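Local coordinates for monosaccharide ABC transporter substrate-binding protein, CUT2 family (Acidothermus cellulolyticus, PDB 4RU1) that binds myo-inositol in the cleft between its two lobes and probably serves as the substrate-capturing component of an ABC sugar importer, at residues A[80-85]-A[104-109]; A[23-28]-A[54-59]; A[112-117]-A[277-282]. All coordinates share one frame; numbering follows the deposited sequence.

Contact 1 (A[80-85]-A[104-109]); sequences IAVTIP and VVAFNA. With INS (1,2,3,4,5,6-hexahydroxy-cyclohexane), chain M.
Ile80, Ala81 and Val82 pair in parallel with Val104, Val105 and Ala106, two neighbouring strands of a central sheet joined through helix 87-99 in a beta-alpha-beta unit. The backbone bond from Val105 N to Ile80 O (2.9 Å) is followed by those from Val82 N to Val105 O and from Phe107 N to Val82 O. Past the bridged residues, Ile84 N still reaches Ala109 O at 2.8 Å, linking the loops that follow the two strands.

Phe107 shows how one side chain can knit such a pair. Its CG lies between the backbone N and the carbonyl carbon (chi1 72°), which swings the ring from CB back across the adjacent strand. CD1 then passes 3.6 Å from Val82 O, and CE1 comes 3.7 Å from Ala81 C, which sits at the ring edge. At the tip, CZ is 3.8 Å from Thr83 CG2, a methyl that covers one face, offset toward the rim, in a CH-pi contact. The Thr83 hydroxyl serves other partners, His28 and Glu65. On the sheet face bearing Val82 and Ala106, Ile84 CD1 rests 3.8 Å from Ala106 CB.

Just past the strand, Asn108 reaches into the ligand pocket. Its OD1 accepts a bond from inositol O5 (2.7 Å), while ND2 donates to O6 (2.9 Å, 152° at the hydrogen) and also to Glu256. With acceptor and donor ends both engaged, the amide is probably held against flipping, and adjacent hydroxyls of the ring are read by complementary groups.

Contact 2 (A[23-28]-A[54-59]); sequences IAMITH and LKYSND. With INS (1,2,3,4,5,6-hexahydroxy-cyclohexane), chain M.
Met25 N donates to Lys55 O at 2.7 Å, and four more backbone bonds, ending with Asp59 N to Thr27 O, zip strands 21-27 and 52-58 together in parallel. The side-chain bond across the two strands runs from Thr27 OG1 to Tyr56 OH (2.9 Å); the phenol oxygen is also bonded to Gln29, so two partners fix the end of the ring. One residue further on, His28 turns its ring edge to the inositol: NE2 donates to O5 at 3.0 Å, with a longer bond to O4 (3.3 Å), while Thr83 engages ND1.

Around these bonds lies the packing. Thr27 CG2 touches Tyr56 CE2 at 3.6 Å. Met25 sends CG anti to its own N (chi1 175°) and runs straight on to SD, which lies at the Tyr56 ring edge, 5.2 Å from the ring centroid, a Met-aromatic contact. Leu54 CD1 adds to the same patch, 4.0 Å from Met25 CB. With an alanine in place of Tyr56, Thr27 OG1 and Gln29 would probably lose their shared phenol oxygen and a gap would open beside Met25 and the Thr27 methyl. Strand, helix 35-49 and strand form a beta-alpha-beta unit at the sheet's border, and His28, just past the C-terminal end of its strand, places a ligand-binding side chain at the cleft, as expected for the periplasmic binding protein fold.

Contact 3 (A[112-117]-A[277-282]); sequences DQWKES and GEAVKT
At the border of the parallel sheet of one lobe, Trp114 and Lys115 of the short, weakly bonded helix at about 114-117 meet Gly277, Glu278 and Ala279, which lead into the short, weakly bonded edge strand at about 280-281. In this periplasmic binding protein fold the chain comes back to the first lobe for helix 253-270 and strand 280-281, then leaves again for strand 285-287 of the other sheet; the contact therefore fastens that late return to the lobe's surface.

Its one direct hydrogen bond runs from Lys115 NZ to Gly277 O (2.9 Å). The lysine is extended beyond CG, and its aliphatic end runs alongside the acceptor, CD lying 3.4 Å from Gly277 O. The amine arrives well off the C=O direction, with a C=O...N angle of 125°. Lys115 is exposed and also touches a crystal neighbour, so its pose may owe something to the lattice. The carboxylate of Glu278 is not paired with it: NZ and Glu278 OE2 stand 5.7 Å apart. Gly277 has a positive phi (83°), at which a side chain would run into the preceding carbonyl oxygen and also crowd the lysine amine.

Trp114 provides the broader surface. Its six-membered ring reaches the loop, with CH2 3.7 Å from Gly277 O and CZ2 3.8 Å from Glu278 C, while Glu278 CA lies at the ring edge. Tyr122 of strand 121-124 stacks on the indole, and the CB of Lys115 lies over one face. Ser117 OG bonds back to Trp114 O at 2.7 Å, a local bond within the turn. In the plane of the indole, a water accepts from Trp114 NE1 at 3.0 Å and, weakly, from Ala279 N at 3.1 Å.

From the N terminus, contact 2 closes first, looping 23-28 to 54-59 around helix 35-49. Contact 1 follows, bringing 104-109 beside 80-85 around helix 87-99. Contact 3 opens only three residues later, at 112-117, and waits for 277-282, so its loop takes in most of the second lobe, all its strands but 285-287. The three are in series, with none nested or crossed. In space, strands 21-27 and 79-82 are neighbours, and Ala81 O lies 2.8 Å from Ile26 N, joining contacts 1 and 2 in one sheet, whose following loops bring His28 and Asn108 to the inositol. Contact 3 reaches contact 1 through Trp114 CB, 3.7 Å from Ala106 CB, and does not touch contact 2.

Contact 1 (A[80-85]-A[104-109])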
# COMPACT_ATOMS: atom_id res chain seq x y z
N ILE A 80 4.48 -2.75 -18.68
CA ILE A 80 4.93 -3.01 -17.35
C ILE A 80 4.17 -2.12 -16.38
O ILE A 80 4.06 -0.93 -16.55
CB ILE A 80 6.44 -2.77 -17.19
CG1 ILE A 80 7.27 -3.78 -18.07
CG2 ILE A 80 6.85 -2.83 -15.69
CD1 ILE A 80 8.74 -3.48 -18.17
N ALA A 81 3.66 -2.77 -15.33
CA ALA A 81 3.12 -2.11 -14.17
C ALA A 81 4.02 -2.39 -12.98
O ALA A 81 4.26 -3.60 -12.65
CB ALA A 81 1.72 -2.64 -13.98
N VAL A 82 4.59 -1.35 -12.37
CA VAL A 82 5.65 -1.55 -11.39
C VAL A 82 5.47 -0.70 -10.14
O VAL A 82 4.95 0.41 -10.18
CB VAL A 82 7.00 -1.21 -12.02
CG1 VAL A 82 7.14 0.26 -12.39
CG2 VAL A 82 8.13 -1.70 -11.16
N THR A 83 5.89 -1.24 -8.99
CA THR A 83 5.92 -0.48 -7.71
C THR A 83 7.33 0.09 -7.45
O THR A 83 8.33 -0.52 -7.88
CB THR A 83 5.49 -1.35 -6.52
OG1 THR A 83 6.51 -2.34 -6.31
CG2 THR A 83 4.20 -2.03 -6.83
N ILE A 84 7.45 1.24 -6.80
CA ILE A 84 8.75 1.88 -6.63
C ILE A 84 8.93 2.25 -5.14
O ILE A 84 9.08 3.40 -4.77
CB ILE A 84 8.92 3.15 -7.49
CG1 ILE A 84 8.33 2.97 -8.88
CG2 ILE A 84 10.39 3.53 -7.57
CD1 ILE A 84 8.30 4.20 -9.71
N PRO A 85 9.10 1.23 -4.27
CA PRO A 85 9.34 1.50 -2.88
C PRO A 85 10.74 2.05 -2.60
O PRO A 85 11.02 2.64 -1.59
CB PRO A 85 9.13 0.14 -2.20
CG PRO A 85 9.52 -0.85 -3.28
CD PRO A 85 8.88 -0.21 -4.51
N VAL A 104 5.41 2.02 -19.37
CA VAL A 104 5.32 1.66 -17.96
C VAL A 104 4.34 2.56 -17.22
O VAL A 104 4.21 3.78 -17.49
CB VAL A 104 6.67 1.70 -17.27
CG1 VAL A 104 7.19 3.10 -17.35
CG2 VAL A 104 6.56 1.25 -15.83
N VAL A 105 3.63 1.91 -16.33
CA VAL A 105 2.75 2.55 -15.35
C VAL A 105 3.26 2.17 -13.99
O VAL A 105 3.63 1.02 -13.79
CB VAL A 105 1.29 2.22 -15.57
CG1 VAL A 105 0.37 2.73 -14.44
CG2 VAL A 105 0.84 2.86 -16.90
N ALA A 106 3.30 3.15 -13.06
CA ALA A 106 3.74 2.91 -11.67
C ALA A 106 2.52 2.90 -10.77
O ALA A 106 1.48 3.46 -11.12
CB ALA A 106 4.79 3.87 -11.22
N PHE A 107 2.58 2.17 -9.68
CA PHE A 107 1.45 2.12 -8.82
C PHE A 107 1.91 1.75 -7.40
O PHE A 107 3.04 1.26 -7.19
CB PHE A 107 0.33 1.17 -9.34
CG PHE A 107 0.68 -0.29 -9.22
CD1 PHE A 107 1.55 -0.91 -10.09
CD2 PHE A 107 0.03 -1.06 -8.26
CE1 PHE A 107 1.87 -2.27 -9.97
CE2 PHE A 107 0.38 -2.40 -8.11
CZ PHE A 107 1.24 -2.99 -8.98
N ASN A 108 1.08 2.09 -6.42
CA ASN A 108 1.17 1.71 -5.03
C ASN A 108 2.32 2.41 -4.24
O ASN A 108 2.06 2.96 -3.17
CB ASN A 108 1.30 0.24 -4.81
CG ASN A 108 1.33 -0.10 -3.35
OD1 ASN A 108 2.41 -0.35 -2.80
ND2 ASN A 108 0.21 -0.10 -2.69
N ALA A 109 3.55 2.38 -4.76
CA ALA A 109 4.67 3.03 -4.13
C ALA A 109 5.44 3.82 -5.13
O ALA A 109 5.70 3.33 -6.21
CB ALA A 109 5.57 2.05 -3.47
C1 INS M . 0.26 -1.30 2.13
C2 INS M . 0.82 -2.35 3.08
C3 INS M . 1.68 -3.33 2.30
C4 INS M . 2.73 -2.66 1.44
C5 INS M . 2.12 -1.69 0.48
C6 INS M . 1.25 -0.66 1.15
O1 INS M . -0.51 -0.30 2.80
O2 INS M . 1.69 -1.63 3.98
O3 INS M . 2.33 -4.16 3.29
O4 INS M . 3.51 -3.64 0.72
O5 INS M . 3.11 -0.95 -0.26
O6 INS M . 0.57 0.18 0.18

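Contact 2 (A[23-28]-A[54-59])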
# COMPACT_ATOMS: atom_id res chain seq x y z
N ILE A 23 1.08 -8.28 -20.13
CA ILE A 23 1.51 -7.22 -19.18
C ILE A 23 2.20 -7.83 -17.98
O ILE A 23 1.70 -8.75 -17.39
CB ILE A 23 0.33 -6.36 -18.67
CG1 ILE A 23 -0.53 -5.86 -19.85
CG2 ILE A 23 0.85 -5.25 -17.75
CD1 ILE A 23 0.12 -4.92 -20.84
N ALA A 24 3.43 -7.33 -17.68
CA ALA A 24 4.17 -7.70 -16.44
C ALA A 24 3.79 -6.80 -15.33
O ALA A 24 3.98 -5.54 -15.48
CB ALA A 24 5.67 -7.61 -16.63
N MET A 25 3.29 -7.36 -14.24
CA MET A 25 3.06 -6.58 -12.97
C MET A 25 4.12 -7.01 -11.97
O MET A 25 4.22 -8.23 -11.64
CB MET A 25 1.69 -6.80 -12.38
CG MET A 25 1.41 -6.15 -11.07
SD MET A 25 -0.39 -6.19 -10.52
CE MET A 25 -0.97 -4.81 -11.54
N ILE A 26 4.96 -6.05 -11.55
CA ILE A 26 6.15 -6.29 -10.76
C ILE A 26 6.05 -5.50 -9.48
O ILE A 26 5.86 -4.27 -9.48
CB ILE A 26 7.34 -5.84 -11.55
CG1 ILE A 26 7.44 -6.69 -12.83
CG2 ILE A 26 8.61 -6.07 -10.76
CD1 ILE A 26 8.43 -6.14 -13.86
N THR A 27 6.09 -6.21 -8.36
CA THR A 27 5.92 -5.57 -7.08
C THR A 27 7.02 -5.98 -6.06
O THR A 27 7.95 -6.73 -6.33
CB THR A 27 4.55 -5.89 -6.51
OG1 THR A 27 4.66 -7.14 -5.83
CG2 THR A 27 3.48 -5.92 -7.55
N HIS A 28 6.94 -5.34 -4.91
CA HIS A 28 7.81 -5.57 -3.76
C HIS A 28 7.20 -6.44 -2.67
O HIS A 28 7.74 -6.46 -1.58
CB HIS A 28 8.20 -4.22 -3.19
CG HIS A 28 7.02 -3.40 -2.70
ND1 HIS A 28 6.34 -2.54 -3.55
CD2 HIS A 28 6.43 -3.28 -1.50
CE1 HIS A 28 5.39 -1.94 -2.89
NE2 HIS A 28 5.41 -2.38 -1.65
N LEU A 54 -1.54 -11.65 -17.75
CA LEU A 54 -0.92 -10.94 -16.65
C LEU A 54 0.17 -11.81 -16.11
O LEU A 54 -0.13 -12.91 -15.63
CB LEU A 54 -1.96 -10.63 -15.55
CG LEU A 54 -1.37 -9.77 -14.41
CD1 LEU A 54 -1.03 -8.38 -14.88
CD2 LEU A 54 -2.36 -9.74 -13.26
N LYS A 55 1.40 -11.32 -16.19
CA LYS A 55 2.52 -12.00 -15.57
C LYS A 55 2.85 -11.23 -14.30
O LYS A 55 3.30 -10.10 -14.33
CB LYS A 55 3.72 -12.04 -16.53
CG LYS A 55 3.48 -12.87 -17.78
CD LYS A 55 4.55 -12.65 -18.84
CE LYS A 55 5.66 -13.68 -18.76
NZ LYS A 55 6.87 -13.32 -19.58
N TYR A 56 2.63 -11.87 -13.17
CA TYR A 56 2.87 -11.26 -11.86
C TYR A 56 4.15 -11.76 -11.25
O TYR A 56 4.33 -12.99 -11.18
CB TYR A 56 1.72 -11.48 -10.91
CG TYR A 56 1.85 -10.77 -9.54
CD1 TYR A 56 2.57 -11.36 -8.55
CD2 TYR A 56 1.35 -9.53 -9.31
CE1 TYR A 56 2.76 -10.77 -7.30
CE2 TYR A 56 1.49 -8.91 -8.05
CZ TYR A 56 2.25 -9.50 -7.06
OH TYR A 56 2.36 -8.87 -5.81
N SER A 57 5.04 -10.84 -10.82
CA SER A 57 6.28 -11.21 -10.15
C SER A 57 6.58 -10.23 -9.04
O SER A 57 6.09 -9.07 -8.98
CB SER A 57 7.43 -11.27 -11.11
OG SER A 57 7.70 -10.09 -11.79
N ASN A 58 7.33 -10.71 -8.08
CA ASN A 58 7.62 -9.91 -6.90
C ASN A 58 8.85 -10.31 -6.15
O ASN A 58 9.25 -11.49 -6.12
CB ASN A 58 6.45 -9.94 -5.90
CG ASN A 58 6.20 -11.35 -5.31
OD1 ASN A 58 5.80 -12.25 -6.07
ND2 ASN A 58 6.49 -11.56 -4.02
N ASP A 59 9.43 -9.31 -5.49
CA ASP A 59 10.50 -9.58 -4.55
C ASP A 59 10.67 -8.43 -3.59
O ASP A 59 10.81 -7.29 -4.02
CB ASP A 59 11.80 -9.85 -5.31
CG ASP A 59 12.78 -10.73 -4.49
OD1 ASP A 59 13.24 -10.27 -3.42
OD2 ASP A 59 13.13 -11.80 -4.94
C1 INS M . 0.26 -1.30 2.13
C2 INS M . 0.82 -2.35 3.08
C3 INS M . 1.68 -3.33 2.30
C4 INS M . 2.73 -2.66 1.44
C5 INS M . 2.12 -1.69 0.48
C6 INS M . 1.25 -0.66 1.15
O1 INS M . -0.51 -0.30 2.80
O2 INS M . 1.69 -1.63 3.98
O3 INS M . 2.33 -4.16 3.29
O4 INS M . 3.51 -3.64 0.72
O5 INS M . 3.11 -0.95 -0.26
O6 INS M . 0.57 0.18 0.18

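Contact 3 (A[112-117]-A[277-282])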
# COMPACT_ATOMS: atom_id res chain seq x y z
N ASP A 112 6.20 10.19 -5.56
CA ASP A 112 7.13 11.32 -5.75
C ASP A 112 8.22 11.09 -6.84
O ASP A 112 8.91 12.03 -7.28
CB ASP A 112 7.85 11.61 -4.42
CG ASP A 112 6.89 11.83 -3.23
OD1 ASP A 112 5.87 12.54 -3.38
OD2 ASP A 112 7.20 11.29 -2.13
N GLN A 113 8.39 9.85 -7.27
CA GLN A 113 9.50 9.47 -8.16
C GLN A 113 9.13 8.89 -9.52
O GLN A 113 10.00 8.61 -10.35
CB GLN A 113 10.37 8.48 -7.42
CG GLN A 113 11.00 9.06 -6.18
CD GLN A 113 10.18 8.94 -4.93
OE1 GLN A 113 9.21 8.14 -4.84
NE2 GLN A 113 10.57 9.70 -3.93
N TRP A 114 7.85 8.62 -9.78
CA TRP A 114 7.52 7.90 -11.02
C TRP A 114 7.76 8.79 -12.23
O TRP A 114 8.18 8.30 -13.26
CB TRP A 114 6.05 7.38 -11.04
CG TRP A 114 5.05 8.44 -10.96
CD1 TRP A 114 4.59 9.01 -9.85
CD2 TRP A 114 4.45 9.16 -12.06
NE1 TRP A 114 3.73 10.03 -10.16
CE2 TRP A 114 3.57 10.09 -11.53
CE3 TRP A 114 4.47 8.98 -13.45
CZ2 TRP A 114 2.85 10.96 -12.35
CZ3 TRP A 114 3.80 9.84 -14.23
CH2 TRP A 114 2.97 10.80 -13.69
N LYS A 115 7.48 10.06 -12.17
CA LYS A 115 7.52 10.88 -13.38
C LYS A 115 8.91 11.02 -13.91
O LYS A 115 9.10 10.85 -15.16
CB LYS A 115 6.93 12.26 -13.06
CG LYS A 115 6.38 12.94 -14.26
CD LYS A 115 5.63 14.17 -13.85
CE LYS A 115 5.22 14.90 -15.12
NZ LYS A 115 4.36 16.06 -14.78
N GLU A 116 9.90 11.16 -13.03
CA GLU A 116 11.32 11.26 -13.46
C GLU A 116 11.76 10.02 -14.23
O GLU A 116 12.67 10.11 -15.05
CB GLU A 116 12.30 11.40 -12.28
CG GLU A 116 11.99 12.28 -11.06
CD GLU A 116 12.26 11.58 -9.71
OE1 GLU A 116 12.77 10.43 -9.70
OE2 GLU A 116 11.95 12.15 -8.64
N SER A 117 11.19 8.87 -13.87
CA SER A 117 11.55 7.58 -14.44
C SER A 117 11.13 7.42 -15.90
O SER A 117 11.66 6.55 -16.62
CB SER A 117 11.01 6.39 -13.61
OG SER A 117 9.63 6.15 -13.89
N GLY A 277 -0.19 13.89 -16.33
CA GLY A 277 1.13 14.17 -15.77
C GLY A 277 1.22 14.16 -14.27
O GLY A 277 2.26 14.44 -13.69
N GLU A 278 0.07 13.89 -13.62
CA GLU A 278 0.06 13.75 -12.18
C GLU A 278 -0.63 12.43 -11.82
O GLU A 278 -1.33 11.82 -12.66
CB GLU A 278 -0.53 14.97 -11.44
CG GLU A 278 0.26 16.25 -11.78
CD GLU A 278 0.05 17.46 -10.89
OE1 GLU A 278 -0.76 17.36 -9.94
OE2 GLU A 278 0.72 18.50 -11.16
N ALA A 279 -0.42 12.02 -10.58
CA ALA A 279 -0.98 10.77 -10.11
C ALA A 279 -2.49 10.80 -10.15
O ALA A 279 -3.15 11.84 -9.97
CB ALA A 279 -0.48 10.43 -8.68
N VAL A 280 -3.07 9.64 -10.42
CA VAL A 280 -4.49 9.33 -10.21
C VAL A 280 -4.70 8.73 -8.81
O VAL A 280 -4.15 7.69 -8.48
CB VAL A 280 -4.99 8.35 -11.23
CG1 VAL A 280 -6.45 7.97 -10.98
CG2 VAL A 280 -4.80 8.98 -12.60
N LYS A 281 -5.56 9.38 -8.02
CA LYS A 281 -5.71 9.10 -6.62
C LYS A 281 -6.70 7.98 -6.41
O LYS A 281 -7.73 7.93 -7.10
CB LYS A 281 -6.26 10.30 -5.91
CG LYS A 281 -5.43 11.53 -5.91
CD LYS A 281 -6.11 12.58 -5.02
CE LYS A 281 -5.48 13.93 -5.22
NZ LYS A 281 -5.84 14.51 -6.54
N THR A 282 -6.36 7.04 -5.53
CA THR A 282 -7.25 5.93 -5.17
C THR A 282 -7.62 6.02 -3.69
O THR A 282 -8.27 5.12 -3.13
CB THR A 282 -6.56 4.56 -5.51
OG1 THR A 282 -5.35 4.53 -4.73
CG2 THR A 282 -6.20 4.48 -6.96
O HOH W 1 2.24 12.39 -9.10